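Local coordinates for protein N5-carboxyaminoimidazole ribonucleotide synthetase (Bacillus anthracis, PDB 3QFF) that probably catalyses the ATP-dependent carboxylation of aminoimidazole ribonucleotide with bicarbonate to N5-carboxyaminoimidazole ribonucleotide in purine biosynthesis, at residues 317-322 and 358-363; 211-216 and 283-288; 152-157 and 183-188; 138-143 and 175-180. All coordinates share one frame; numbering follows the deposited sequence.

Contact 1 of 4, residues 317-322 and 358-363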
loop_
_atom_site.group_PDB
_atom_site.type_symbol
_atom_site.label_atom_id
_atom_site.label_comp_id
_atom_site.label_asym_id
_atom_site.label_seq_id
_atom_site.Cartn_x
_atom_site.Cartn_y
_atom_site.Cartn_z
ATOM N N VAL A 317 0.871 -16.966 -2.541
ATOM C CA VAL A 317 2.240 -17.476 -2.495
ATOM C C VAL A 317 3.156 -16.304 -2.732
ATOM O O VAL A 317 3.121 -15.680 -3.807
ATOM C CB VAL A 317 2.507 -18.586 -3.567
ATOM C CG1 VAL A 317 3.980 -18.976 -3.613
ATOM C CG2 VAL A 317 1.649 -19.808 -3.263
ATOM N N MET A 318 3.970 -15.990 -1.727
ATOM C CA MET A 318 5.017 -15.012 -1.906
ATOM C C MET A 318 6.237 -15.730 -2.459
ATOM O O MET A 318 6.600 -16.805 -1.956
ATOM C CB MET A 318 5.388 -14.334 -0.587
ATOM C CG MET A 318 6.410 -13.217 -0.815
ATOM S SD MET A 318 7.731 -13.117 0.377
ATOM C CE MET A 318 8.642 -14.646 0.093
ATOM N N VAL A 319 6.838 -15.171 -3.511
ATOM C CA VAL A 319 8.109 -15.692 -4.013
ATOM C C VAL A 319 9.184 -14.626 -3.944
ATOM O O VAL A 319 8.983 -13.503 -4.405
ATOM C CB VAL A 319 8.018 -16.213 -5.472
ATOM C CG1 VAL A 319 9.205 -17.152 -5.757
ATOM C CG2 VAL A 319 6.736 -16.955 -5.692
ATOM N N ASN A 320 10.332 -14.966 -3.366
ATOM C CA ASN A 320 11.449 -14.032 -3.319
ATOM C C ASN A 320 12.123 -13.824 -4.672
ATOM O O ASN A 320 12.283 -14.780 -5.432
ATOM C CB ASN A 320 12.518 -14.503 -2.312
ATOM C CG ASN A 320 12.415 -13.804 -0.968
ATOM O OD1 ASN A 320 11.645 -12.856 -0.786
ATOM N ND2 ASN A 320 13.217 -14.262 -0.016
ATOM N N ILE A 321 12.522 -12.573 -4.932
ATOM C CA ILE A 321 13.302 -12.193 -6.113
ATOM C C ILE A 321 14.727 -11.824 -5.698
ATOM O O ILE A 321 14.990 -10.748 -5.162
ATOM C CB ILE A 321 12.631 -11.049 -6.930
ATOM C CG1 ILE A 321 11.203 -11.450 -7.318
ATOM C CG2 ILE A 321 13.473 -10.664 -8.187
ATOM C CD1 ILE A 321 10.303 -10.272 -7.649
ATOM N N LEU A 322 15.645 -12.751 -5.950
ATOM C CA LEU A 322 17.067 -12.528 -5.668
ATOM C C LEU A 322 17.733 -11.884 -6.880
ATOM O O LEU A 322 17.115 -11.773 -7.936
ATOM C CB LEU A 322 17.756 -13.849 -5.289
ATOM C CG LEU A 322 17.066 -14.729 -4.219
ATOM C CD1 LEU A 322 17.928 -15.975 -3.903
ATOM C CD2 LEU A 322 16.809 -13.931 -2.949
ATOM N N VAL A 358 7.376 -11.205 -5.227
ATOM C CA VAL A 358 6.095 -11.162 -5.903
ATOM C C VAL A 358 5.083 -11.965 -5.090
ATOM O O VAL A 358 5.369 -13.091 -4.663
ATOM C CB VAL A 358 6.198 -11.630 -7.396
ATOM C CG1 VAL A 358 6.746 -13.047 -7.496
ATOM C CG2 VAL A 358 4.849 -11.518 -8.112
ATOM N N ASN A 359 3.916 -11.359 -4.853
ATOM C CA ASN A 359 2.800 -12.025 -4.210
ATOM C C ASN A 359 1.805 -12.518 -5.246
ATOM O O ASN A 359 1.163 -11.713 -5.947
ATOM C CB ASN A 359 2.118 -11.069 -3.224
ATOM C CG ASN A 359 2.936 -10.864 -1.964
ATOM O OD1 ASN A 359 3.679 -11.762 -1.545
ATOM N ND2 ASN A 359 2.823 -9.692 -1.364
ATOM N N ILE A 360 1.688 -13.837 -5.344
ATOM C CA ILE A 360 0.795 -14.455 -6.302
ATOM C C ILE A 360 -0.493 -14.829 -5.592
ATOM O O ILE A 360 -0.518 -15.768 -4.784
ATOM C CB ILE A 360 1.424 -15.727 -6.933
ATOM C CG1 ILE A 360 2.811 -15.432 -7.501
ATOM C CG2 ILE A 360 0.496 -16.311 -8.020
ATOM C CD1 ILE A 360 3.601 -16.704 -7.879
ATOM N N LEU A 361 -1.557 -14.096 -5.906
ATOM C CA LEU A 361 -2.861 -14.278 -5.286
ATOM C C LEU A 361 -3.739 -15.192 -6.132
ATOM O O LEU A 361 -3.799 -15.047 -7.356
ATOM C CB LEU A 361 -3.543 -12.916 -5.101
ATOM C CG LEU A 361 -3.544 -12.217 -3.732
ATOM C CD1 LEU A 361 -2.159 -12.052 -3.134
ATOM C CD2 LEU A 361 -4.218 -10.866 -3.871
ATOM N N ASN A 362 -4.406 -16.144 -5.483
ATOM C CA ASN A 362 -5.302 -17.079 -6.166
ATOM C C ASN A 362 -6.231 -17.734 -5.164
ATOM O O ASN A 362 -5.839 -17.967 -4.011
ATOM C CB ASN A 362 -4.507 -18.151 -6.938
ATOM C CG ASN A 362 -5.327 -18.801 -8.051
ATOM O OD1 ASN A 362 -6.133 -19.695 -7.810
ATOM N ND2 ASN A 362 -5.132 -18.331 -9.272
ATOM N N ASP A 363 -7.460 -18.031 -5.592
ATOM C CA ASP A 363 -8.408 -18.768 -4.748
ATOM C C ASP A 363 -7.879 -20.151 -4.391
ATOM O O ASP A 363 -8.198 -20.687 -3.336
ATOM C CB ASP A 363 -9.771 -18.917 -5.432
ATOM C CG ASP A 363 -10.559 -17.617 -5.484
ATOM O OD1 ASP A 363 -11.281 -17.421 -6.484
ATOM O OD2 ASP A 363 -10.470 -16.794 -4.539
#

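Contact 2 of 4, residues 211-216 and 283-288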
loop_
_atom_site.group_PDB
_atom_site.type_symbol
_atom_site.label_atom_id
_atom_site.label_comp_id
_atom_site.label_asym_id
_atom_site.label_seq_id
_atom_site.Cartn_x
_atom_site.Cartn_y
_atom_site.Cartn_z
ATOM N N VAL A 211 -2.530 -11.239 15.597
ATOM C CA VAL A 211 -1.704 -12.297 15.033
ATOM C C VAL A 211 -2.102 -12.502 13.569
ATOM O O VAL A 211 -3.299 -12.514 13.217
ATOM C CB VAL A 211 -1.840 -13.616 15.824
ATOM C CG1 VAL A 211 -0.751 -14.609 15.432
ATOM C CG2 VAL A 211 -1.760 -13.338 17.317
ATOM N N PHE A 212 -1.101 -12.625 12.717
ATOM C CA PHE A 212 -1.325 -12.947 11.316
ATOM C C PHE A 212 -1.483 -14.454 11.122
ATOM O O PHE A 212 -1.128 -15.228 12.013
ATOM C CB PHE A 212 -0.176 -12.421 10.464
ATOM C CG PHE A 212 -0.272 -10.964 10.183
ATOM C CD1 PHE A 212 0.494 -10.051 10.921
ATOM C CD2 PHE A 212 -1.140 -10.495 9.205
ATOM C CE1 PHE A 212 0.416 -8.678 10.650
ATOM C CE2 PHE A 212 -1.224 -9.118 8.927
ATOM C CZ PHE A 212 -0.446 -8.214 9.646
ATOM N N PRO A 213 -2.036 -14.870 9.969
ATOM C CA PRO A 213 -2.233 -16.313 9.737
ATOM C C PRO A 213 -0.900 -17.044 9.614
ATOM O O PRO A 213 0.111 -16.432 9.234
ATOM C CB PRO A 213 -2.992 -16.379 8.393
ATOM C CG PRO A 213 -3.442 -14.985 8.096
ATOM C CD PRO A 213 -2.562 -14.038 8.874
ATOM N N VAL A 214 -0.904 -18.342 9.907
ATOM C CA VAL A 214 0.280 -19.167 9.764
ATOM C C VAL A 214 0.725 -19.279 8.295
ATOM O O VAL A 214 -0.063 -19.629 7.427
ATOM C CB VAL A 214 0.083 -20.598 10.340
ATOM C CG1 VAL A 214 1.410 -21.353 10.321
ATOM C CG2 VAL A 214 -0.508 -20.567 11.768
ATOM N N ALA A 215 2.004 -19.010 8.045
ATOM C CA ALA A 215 2.578 -19.162 6.711
ATOM C C ALA A 215 3.491 -20.380 6.692
ATOM O O ALA A 215 4.256 -20.596 7.629
ATOM C CB ALA A 215 3.373 -17.928 6.329
ATOM N N GLU A 216 3.396 -21.168 5.625
ATOM C CA GLU A 216 4.338 -22.264 5.380
ATOM C C GLU A 216 5.505 -21.718 4.562
ATOM O O GLU A 216 5.298 -21.146 3.482
ATOM C CB GLU A 216 3.632 -23.423 4.662
ATOM C CG GLU A 216 4.562 -24.398 3.913
ATOM C CD GLU A 216 3.788 -25.420 3.064
ATOM O OE1 GLU A 216 2.546 -25.343 3.001
ATOM O OE2 GLU A 216 4.428 -26.302 2.453
ATOM N N GLY A 283 6.599 -12.497 6.174
ATOM C CA GLY A 283 5.373 -11.714 6.320
ATOM C C GLY A 283 5.058 -10.776 5.157
ATOM O O GLY A 283 4.078 -10.024 5.209
ATOM N N HIS A 284 5.872 -10.794 4.104
ATOM C CA HIS A 284 5.621 -9.900 2.952
ATOM C C HIS A 284 4.303 -10.191 2.234
ATOM O O HIS A 284 3.715 -9.291 1.607
ATOM C CB HIS A 284 6.774 -9.962 1.937
ATOM C CG HIS A 284 8.074 -9.419 2.442
ATOM N ND1 HIS A 284 8.177 -8.652 3.583
ATOM C CD2 HIS A 284 9.324 -9.492 1.922
ATOM C CE1 HIS A 284 9.438 -8.304 3.765
ATOM N NE2 HIS A 284 10.154 -8.795 2.765
ATOM N N TYR A 285 3.844 -11.444 2.322
ATOM C CA TYR A 285 2.531 -11.805 1.774
ATOM C C TYR A 285 1.410 -10.884 2.262
ATOM O O TYR A 285 0.432 -10.683 1.551
ATOM C CB TYR A 285 2.171 -13.258 2.115
ATOM C CG TYR A 285 1.707 -13.480 3.539
ATOM C CD1 TYR A 285 2.615 -13.788 4.557
ATOM C CD2 TYR A 285 0.346 -13.416 3.862
ATOM C CE1 TYR A 285 2.180 -14.014 5.867
ATOM C CE2 TYR A 285 -0.096 -13.630 5.158
ATOM C CZ TYR A 285 0.823 -13.937 6.154
ATOM O OH TYR A 285 0.364 -14.143 7.425
ATOM N N THR A 286 1.547 -10.348 3.476
ATOM C CA THR A 286 0.486 -9.544 4.094
ATOM C C THR A 286 0.192 -8.251 3.320
ATOM O O THR A 286 -0.886 -7.684 3.467
ATOM C CB THR A 286 0.827 -9.124 5.538
ATOM O OG1 THR A 286 2.055 -8.369 5.547
ATOM C CG2 THR A 286 0.949 -10.343 6.437
ATOM N N GLN A 287 1.160 -7.784 2.531
ATOM C CA GLN A 287 1.018 -6.549 1.756
ATOM C C GLN A 287 -0.114 -6.605 0.755
ATOM O O GLN A 287 -0.707 -5.580 0.433
ATOM C CB GLN A 287 2.297 -6.257 0.973
ATOM C CG GLN A 287 3.422 -5.649 1.798
ATOM C CD GLN A 287 4.581 -5.271 0.919
ATOM O OE1 GLN A 287 5.103 -6.099 0.147
ATOM N NE2 GLN A 287 4.975 -4.013 0.994
ATOM N N ASP A 288 -0.374 -7.794 0.219
ATOM C CA ASP A 288 -1.400 -7.936 -0.811
ATOM C C ASP A 288 -2.574 -8.819 -0.395
ATOM O O ASP A 288 -3.668 -8.689 -0.938
ATOM C CB ASP A 288 -0.755 -8.402 -2.130
ATOM C CG ASP A 288 0.239 -7.380 -2.676
ATOM O OD1 ASP A 288 -0.196 -6.247 -2.992
ATOM O OD2 ASP A 288 1.453 -7.691 -2.773
#

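Contact 3 of 4, residues 152-157 and 183-188. With ADP (adenosine-5'-diphosphate), chain C.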
loop_
_atom_site.group_PDB
_atom_site.type_symbol
_atom_site.label_atom_id
_atom_site.label_comp_id
_atom_site.label_asym_id
_atom_site.label_seq_id
_atom_site.Cartn_x
_atom_site.Cartn_y
_atom_site.Cartn_z
ATOM N N LEU A 152 25.256 -27.888 14.473
ATOM C CA LEU A 152 26.059 -26.921 15.199
ATOM C C LEU A 152 25.923 -25.570 14.528
ATOM O O LEU A 152 26.252 -25.432 13.360
ATOM C CB LEU A 152 27.529 -27.345 15.221
ATOM C CG LEU A 152 28.454 -26.550 16.147
ATOM C CD1 LEU A 152 28.104 -26.813 17.603
ATOM C CD2 LEU A 152 29.899 -26.932 15.864
ATOM N N LYS A 153 25.429 -24.582 15.264
ATOM C CA LYS A 153 25.283 -23.226 14.735
ATOM C C LYS A 153 26.014 -22.247 15.646
ATOM O O LYS A 153 26.100 -22.480 16.849
ATOM C CB LYS A 153 23.805 -22.822 14.649
ATOM C CG LYS A 153 22.836 -23.952 14.341
ATOM C CD LYS A 153 21.429 -23.410 14.074
ATOM C CE LYS A 153 20.401 -24.523 14.203
ATOM N NZ LYS A 153 19.023 -24.002 14.450
ATOM N N THR A 154 26.538 -21.162 15.076
ATOM C CA THR A 154 27.131 -20.096 15.885
ATOM C C THR A 154 26.019 -19.362 16.634
ATOM O O THR A 154 24.918 -19.213 16.111
ATOM C CB THR A 154 27.917 -19.070 15.038
ATOM O OG1 THR A 154 27.032 -18.436 14.105
ATOM C CG2 THR A 154 29.063 -19.736 14.288
ATOM N N THR A 155 26.304 -18.911 17.853
ATOM C CA THR A 155 25.291 -18.234 18.669
ATOM C C THR A 155 24.960 -16.832 18.157
ATOM O O THR A 155 23.854 -16.344 18.362
ATOM C CB THR A 155 25.696 -18.141 20.159
ATOM O OG1 THR A 155 27.000 -17.562 20.271
ATOM C CG2 THR A 155 25.688 -19.519 20.819
ATOM N N THR A 156 25.920 -16.179 17.503
ATOM C CA THR A 156 25.708 -14.811 17.027
ATOM C C THR A 156 26.107 -14.627 15.572
ATOM O O THR A 156 26.731 -15.510 14.970
ATOM C CB THR A 156 26.493 -13.775 17.864
ATOM O OG1 THR A 156 27.898 -13.970 17.661
ATOM C CG2 THR A 156 26.158 -13.893 19.348
ATOM N N GLY A 157 25.735 -13.466 15.028
ATOM C CA GLY A 157 26.150 -13.011 13.705
ATOM C C GLY A 157 25.943 -14.040 12.619
ATOM O O GLY A 157 26.914 -14.619 12.117
ATOM N N ALA A 183 34.165 -19.778 16.751
ATOM C CA ALA A 183 33.040 -19.083 17.381
ATOM C C ALA A 183 32.336 -19.890 18.459
ATOM O O ALA A 183 32.398 -21.125 18.481
ATOM C CB ALA A 183 32.030 -18.646 16.319
ATOM N N GLU A 184 31.675 -19.168 19.358
ATOM C CA GLU A 184 30.746 -19.754 20.306
ATOM C C GLU A 184 29.545 -20.291 19.540
ATOM O O GLU A 184 28.986 -19.603 18.673
ATOM C CB GLU A 184 30.281 -18.711 21.319
ATOM C CG GLU A 184 29.293 -19.265 22.346
ATOM C CD GLU A 184 28.705 -18.192 23.242
ATOM O OE1 GLU A 184 29.110 -18.124 24.426
ATOM O OE2 GLU A 184 27.839 -17.420 22.761
ATOM N N CYS A 185 29.156 -21.510 19.886
ATOM C CA CYS A 185 28.112 -22.241 19.193
ATOM C C CYS A 185 27.046 -22.846 20.105
ATOM O O CYS A 185 27.145 -22.842 21.340
ATOM C CB CYS A 185 28.746 -23.350 18.348
ATOM S SG CYS A 185 29.738 -22.726 16.971
ATOM N N ILE A 186 26.013 -23.362 19.455
ATOM C CA ILE A 186 25.014 -24.176 20.085
ATOM C C ILE A 186 24.889 -25.440 19.228
ATOM O O ILE A 186 24.968 -25.367 18.006
ATOM C CB ILE A 186 23.660 -23.393 20.182
ATOM C CG1 ILE A 186 22.651 -24.113 21.058
ATOM C CG2 ILE A 186 23.054 -23.089 18.793
ATOM C CD1 ILE A 186 21.305 -23.377 21.102
ATOM N N LEU A 187 24.727 -26.588 19.870
ATOM C CA LEU A 187 24.380 -27.807 19.153
ATOM C C LEU A 187 22.939 -28.176 19.467
ATOM O O LEU A 187 22.559 -28.249 20.635
ATOM C CB LEU A 187 25.306 -28.966 19.527
ATOM C CG LEU A 187 25.158 -30.251 18.687
ATOM C CD1 LEU A 187 25.991 -30.151 17.432
ATOM C CD2 LEU A 187 25.563 -31.488 19.479
ATOM N N GLU A 188 22.151 -28.413 18.417
ATOM C CA GLU A 188 20.739 -28.772 18.553
ATOM C C GLU A 188 20.453 -30.162 17.999
ATOM O O GLU A 188 21.013 -30.541 16.965
ATOM C CB GLU A 188 19.864 -27.794 17.779
ATOM C CG GLU A 188 19.955 -26.340 18.202
ATOM C CD GLU A 188 19.052 -25.454 17.358
ATOM O OE1 GLU A 188 19.231 -24.221 17.395
ATOM O OE2 GLU A 188 18.176 -25.992 16.639
HETATM P PB ADP C . 19.450 -19.146 9.993
HETATM O O1B ADP C . 20.700 -19.058 9.149
HETATM O O2B ADP C . 19.491 -18.240 11.204
HETATM O O3B ADP C . 18.177 -19.061 9.185
HETATM P PA ADP C . 18.277 -21.542 11.173
HETATM O O1A ADP C . 16.947 -20.936 10.772
HETATM O O2A ADP C . 18.551 -21.884 12.620
HETATM O O3A ADP C . 19.509 -20.648 10.610
HETATM O "O5'" ADP C . 18.452 -22.914 10.355
HETATM C "C5'" ADP C . 18.569 -22.888 8.934
HETATM C "C4'" ADP C . 17.874 -24.107 8.349
HETATM O "O4'" ADP C . 18.469 -25.291 8.884
HETATM C "C3'" ADP C . 16.400 -24.154 8.718
HETATM O "O3'" ADP C . 15.589 -23.603 7.676
HETATM C "C2'" ADP C . 16.117 -25.627 8.941
HETATM O "O2'" ADP C . 15.599 -26.209 7.741
HETATM C "C1'" ADP C . 17.470 -26.251 9.245
HETATM N N9 ADP C . 17.570 -26.575 10.696
HETATM C C8 ADP C . 18.061 -25.763 11.657
HETATM N N7 ADP C . 18.014 -26.357 12.875
HETATM C C5 ADP C . 17.485 -27.581 12.709
HETATM C C6 ADP C . 17.154 -28.731 13.588
HETATM N N6 ADP C . 17.389 -28.687 14.924
HETATM N N1 ADP C . 16.607 -29.827 13.005
HETATM C C2 ADP C . 16.364 -29.889 11.682
HETATM N N3 ADP C . 16.640 -28.884 10.831
HETATM C C4 ADP C . 17.194 -27.725 11.272
HETATM O O HOH W 1 28.891 -16.932 17.585
#

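Contact 4 of 4, residues 138-143 and 175-180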
loop_
_atom_site.group_PDB
_atom_site.type_symbol
_atom_site.label_atom_id
_atom_site.label_comp_id
_atom_site.label_asym_id
_atom_site.label_seq_id
_atom_site.Cartn_x
_atom_site.Cartn_y
_atom_site.Cartn_z
ATOM N N GLN A 138 33.228 -29.247 25.383
ATOM C CA GLN A 138 31.779 -29.094 25.400
ATOM C C GLN A 138 31.125 -29.644 24.135
ATOM O O GLN A 138 30.036 -30.201 24.206
ATOM C CB GLN A 138 31.376 -27.633 25.642
ATOM C CG GLN A 138 31.576 -27.200 27.092
ATOM C CD GLN A 138 31.054 -25.803 27.399
ATOM O OE1 GLN A 138 30.749 -25.010 26.497
ATOM N NE2 GLN A 138 30.953 -25.493 28.691
ATOM N N LEU A 139 31.796 -29.489 22.991
ATOM C CA LEU A 139 31.311 -30.066 21.739
ATOM C C LEU A 139 31.296 -31.588 21.836
ATOM O O LEU A 139 30.297 -32.221 21.482
ATOM C CB LEU A 139 32.132 -29.607 20.533
ATOM C CG LEU A 139 31.723 -30.177 19.164
ATOM C CD1 LEU A 139 30.219 -29.985 18.853
ATOM C CD2 LEU A 139 32.580 -29.579 18.051
ATOM N N THR A 140 32.387 -32.162 22.346
ATOM C CA THR A 140 32.480 -33.611 22.526
ATOM C C THR A 140 31.350 -34.135 23.406
ATOM O O THR A 140 30.660 -35.095 23.029
ATOM C CB THR A 140 33.860 -34.041 23.077
ATOM O OG1 THR A 140 34.882 -33.585 22.188
ATOM C CG2 THR A 140 33.951 -35.555 23.185
ATOM N N GLU A 141 31.154 -33.494 24.562
ATOM C CA GLU A 141 30.080 -33.866 25.486
ATOM C C GLU A 141 28.684 -33.710 24.854
ATOM O O GLU A 141 27.805 -34.562 25.065
ATOM C CB GLU A 141 30.170 -33.072 26.802
ATOM C CG GLU A 141 31.237 -33.586 27.782
ATOM C CD GLU A 141 31.295 -32.814 29.114
ATOM O OE1 GLU A 141 32.363 -32.830 29.775
ATOM O OE2 GLU A 141 30.280 -32.195 29.508
ATOM N N ALA A 142 28.494 -32.633 24.084
ATOM C CA ALA A 142 27.211 -32.361 23.428
ATOM C C ALA A 142 26.859 -33.445 22.411
ATOM O O ALA A 142 25.754 -33.982 22.439
ATOM C CB ALA A 142 27.204 -30.976 22.776
ATOM N N ILE A 143 27.800 -33.767 21.523
ATOM C CA ILE A 143 27.646 -34.904 20.597
ATOM C C ILE A 143 27.239 -36.184 21.344
ATOM O O ILE A 143 26.335 -36.904 20.910
ATOM C CB ILE A 143 28.932 -35.165 19.784
ATOM C CG1 ILE A 143 29.250 -33.969 18.881
ATOM C CG2 ILE A 143 28.788 -36.441 18.947
ATOM C CD1 ILE A 143 30.699 -33.893 18.440
ATOM N N GLU A 175 34.751 -31.000 10.659
ATOM C CA GLU A 175 34.268 -29.697 10.188
ATOM C C GLU A 175 33.593 -28.904 11.322
ATOM O O GLU A 175 33.664 -27.673 11.352
ATOM C CB GLU A 175 33.309 -29.868 9.001
ATOM C CG GLU A 175 32.886 -28.560 8.314
ATOM C CD GLU A 175 31.911 -28.778 7.159
ATOM O OE1 GLU A 175 31.653 -29.950 6.803
ATOM O OE2 GLU A 175 31.394 -27.774 6.609
ATOM N N ALA A 176 32.947 -29.625 12.240
ATOM C CA ALA A 176 32.301 -29.039 13.422
ATOM C C ALA A 176 33.311 -28.452 14.415
ATOM O O ALA A 176 33.123 -27.333 14.907
ATOM C CB ALA A 176 31.416 -30.071 14.107
ATOM N N ARG A 177 34.376 -29.205 14.703
ATOM C CA ARG A 177 35.467 -28.728 15.562
ATOM C C ARG A 177 36.048 -27.425 15.037
ATOM O O ARG A 177 36.344 -26.508 15.811
ATOM C CB ARG A 177 36.578 -29.770 15.688
ATOM C CG ARG A 177 36.129 -31.051 16.330
ATOM C CD ARG A 177 37.226 -31.705 17.132
ATOM N NE ARG A 177 36.741 -32.916 17.792
ATOM C CZ ARG A 177 36.098 -32.942 18.956
ATOM N NH1 ARG A 177 35.701 -34.099 19.463
ATOM N NH2 ARG A 177 35.845 -31.812 19.613
ATOM N N LYS A 178 36.201 -27.356 13.715
ATOM C CA LYS A 178 36.691 -26.162 13.035
ATOM C C LYS A 178 35.789 -24.971 13.359
ATOM O O LYS A 178 36.271 -23.879 13.652
ATOM C CB LYS A 178 36.737 -26.401 11.519
ATOM C CG LYS A 178 37.383 -25.283 10.707
ATOM C CD LYS A 178 38.836 -25.611 10.354
ATOM C CE LYS A 178 39.444 -24.520 9.487
ATOM N NZ LYS A 178 40.677 -24.996 8.789
ATOM N N LEU A 179 34.478 -25.199 13.314
ATOM C CA LEU A 179 33.499 -24.158 13.615
ATOM C C LEU A 179 33.526 -23.762 15.088
ATOM O O LEU A 179 33.565 -22.576 15.405
ATOM C CB LEU A 179 32.088 -24.594 13.193
ATOM C CG LEU A 179 30.961 -23.565 13.319
ATOM C CD1 LEU A 179 31.218 -22.344 12.429
ATOM C CD2 LEU A 179 29.618 -24.213 12.991
ATOM N N ALA A 180 33.510 -24.754 15.976
ATOM C CA ALA A 180 33.598 -24.505 17.417
ATOM C C ALA A 180 34.910 -23.798 17.799
ATOM O O ALA A 180 35.015 -23.189 18.863
ATOM C CB ALA A 180 33.433 -25.800 18.191
#

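Contact 1 of 4, residues 317-322 and 358-363
Val317 and Ile360 face each other as a hydrogen-bonded pair of an antiparallel ladder, and Val319 and Val358 form the next such pair. Each pair is closed by two backbone bonds, among them Ile360 N to Val317 O at 2.8 Å and Val319 N to Val358 O, also 2.8 Å. Between them lies the non-hydrogen-bonded pair of Met318 and Asn359. Here the CA-H of Met318 leans on Val358 O, 3.4 Å from Met318 CA.

The valines and Ile360 share one face of the sheet. Val319 CG2 meets Ile360 CD1 at 3.8 Å, and the two side chains cross at a slant. Ile360 CG1 lies anti to its carbonyl carbon (chi1 -52°), and the chain then runs on extended to CD1. Val358 CG1 touches Val319 CB at 4.0 Å. Farther along, Ile321 CD1 reaches back to Val358 CB. Helix 365-374 covers the Val317 and Ile360 end of this face, and Trp378 packs on Val319 and Val358.

Met318 and Asn359 occupy the other face. Asn359 OD1 lies 3.2 Å from Met318 CG, against carbon. Its amide nitrogen bonds to Asp288 and to the carbonyl of His284, which fixes the rotation of the amide. Asn359 OD1 is buried with no polar partner in the model. Apolar packing thus closes one face of the strand pair, while the opposite face spends a buried amide on Asp288 and His284.

Contact 2 of 4, residues 211-216 and 283-288
Tyr285 and Thr286 carry the tight part of this contact, pressing against Phe212, Pro213 and Ala215. Thr286 CG2 sits over one face of the Phe212 ring in a CH-pi contact. It is 3.8 Å from the ring centroid and 27° off the normal, displaced toward CD2 and CE2. The Tyr285 hydroxyl reaches the bend of 211-216, where Tyr285 OH is 2.9 Å from Pro213 O. Tyr285 CG stands between its own backbone N and carbonyl carbon (chi1 77°), which sends the ring across to Pro213.

Ala215 is buried but only lightly touched. Ala215 CB approaches Tyr285 CE1 at 4.1 Å, and Val229 of the adjoining strand fills in beside both. Solvent reaches the contact at Pro213, which is partly exposed.

Gly283 to Thr286 form a type I beta turn leading into helix 286-289. Gly283 O accepts from Thr286 N and, at 2.6 Å, from Thr286 OG1. The second bond is almost collinear with the carbonyl and holds the Thr286 methyl toward Phe212. Thr286 OG1 also bonds to Gln294 N. The Thr286 hydroxyl is thus used by the Gly283 turn and by the first residue of helix 294-303, while its methyl serves Phe212.

Contact 3 of 4, residues 152-157 and 183-188
Lys153 CG lies anti to its carbonyl carbon, although its chi1 of -33° is well short of a staggered value, and the chain beyond is extended. Glu188 CG also lies anti to its carbonyl carbon, at a regular chi1 of -60°, and this chain is extended too. The two side chains cross at about a right angle beside ADP. Lys153 NZ makes a salt bridge to Glu188 OE1 at 3.0 Å, though its hydrogen bonds to both carboxylate oxygens are weak. Lys153 NZ also bonds to ADP O2A at 2.8 Å, and to N7 of the adenine. Glu188 OE2 accepts from ADP N6 at 3.3 Å. A lysine shared by the base and the alpha phosphate is familiar from ATP-grasp enzymes. Lys117 is a second partner of Glu188 OE1.

Beneath this, Lys153 and Ile186 form a hydrogen-bonded antiparallel pair. At the far end, Thr155 N bonds to Glu184 O. Thr155 OG1 donates to the anti lone pair of Glu184 OE2 at 2.6 Å. A water bridges Thr156 N and Glu184 O. Gln134 holds the other Glu184 oxygen.

On the face opposite Lys153, Leu152 CD1 packs on Cys185 CB at 3.6 Å, and Leu152 CB meets Leu187 CD1. These strands, 150-154 and 185-189, are the inner pair of a four-strand antiparallel sheet. Strands 130-133 and 164-167 flank them, and helix 173-182 packs on Leu152 and Cys185.

Contact 4 of 4, residues 138-143 and 175-180
Leu139 reaches from helix 136-146 into the surface of helix 173-182. Its CG lies anti to the backbone N (chi1 179°), and a chi2 of 52° turns CD2 toward the other helix. That one methyl does the apolar touching. Leu139 CD2 meets Ala180 CB at 3.9 Å and Ala176 CB at 4.1 Å. Leu139 CD2 also approaches the backbone between Ala176 and Arg177, 3.8 Å from Arg177 N. The small alanines let the leucine come close to the helix backbone. The short helical segments are still 11.1 Å apart at closest approach, with 134° between their directions, so the contact depends on side chains reaching across.

Arg177 spans the partly exposed side. Its CG lies beside the backbone N, and the chain bends at chi2 before running straight through chi3. This carries the guanidinium over to Thr140. Arg177 NH1 donates to Thr140 OG1 at 2.9 Å. The threonine oxygen is at the edge of the guanidinium, close to its plane. Thr140 OG1 stands anti to its carbonyl carbon, while the methyl CG2 lies anti to the backbone N. The same hydroxyl bonds to the carbonyl of Gln136. Arg177 NH2 bonds to the Gln136 side chain, so Gln136 and Thr140, one turn apart near the start of helix 136-146, take the two terminal nitrogens.

Leu152 of the underlying sheet packs on Leu139 and Ala176. The chemistry is divided: an apolar leucine-alanine contact faces the sheet, and a hydrogen-bonded arginine closes the partly exposed side.

How the contacts relate
Along the chain, contacts 4 and 3 come first and interleave, contact 2 follows, and contact 1 is last. Contacts 3 and 4 have centres 10 Å apart. Helix 136-146 leads into strand 150-154, and helix 173-182 into strand 185-189, so contact 4 is the helical layer over the sheet of contact 3. Leu152 and Leu187 touch Ala176 and Ala142 between the layers. The centres of contacts 1 and 2 are 11 Å apart. Both reach the same antiparallel sheet, contact 2 through strand 209-220. Asn359 probably hydrogen-bonds to Asp288 and His284, linking the C-terminal part of the chain to the ATP-grasp part. Contacts 2 and 3 are 29 Å apart between centres; of the four, only contact 3 touches ADP.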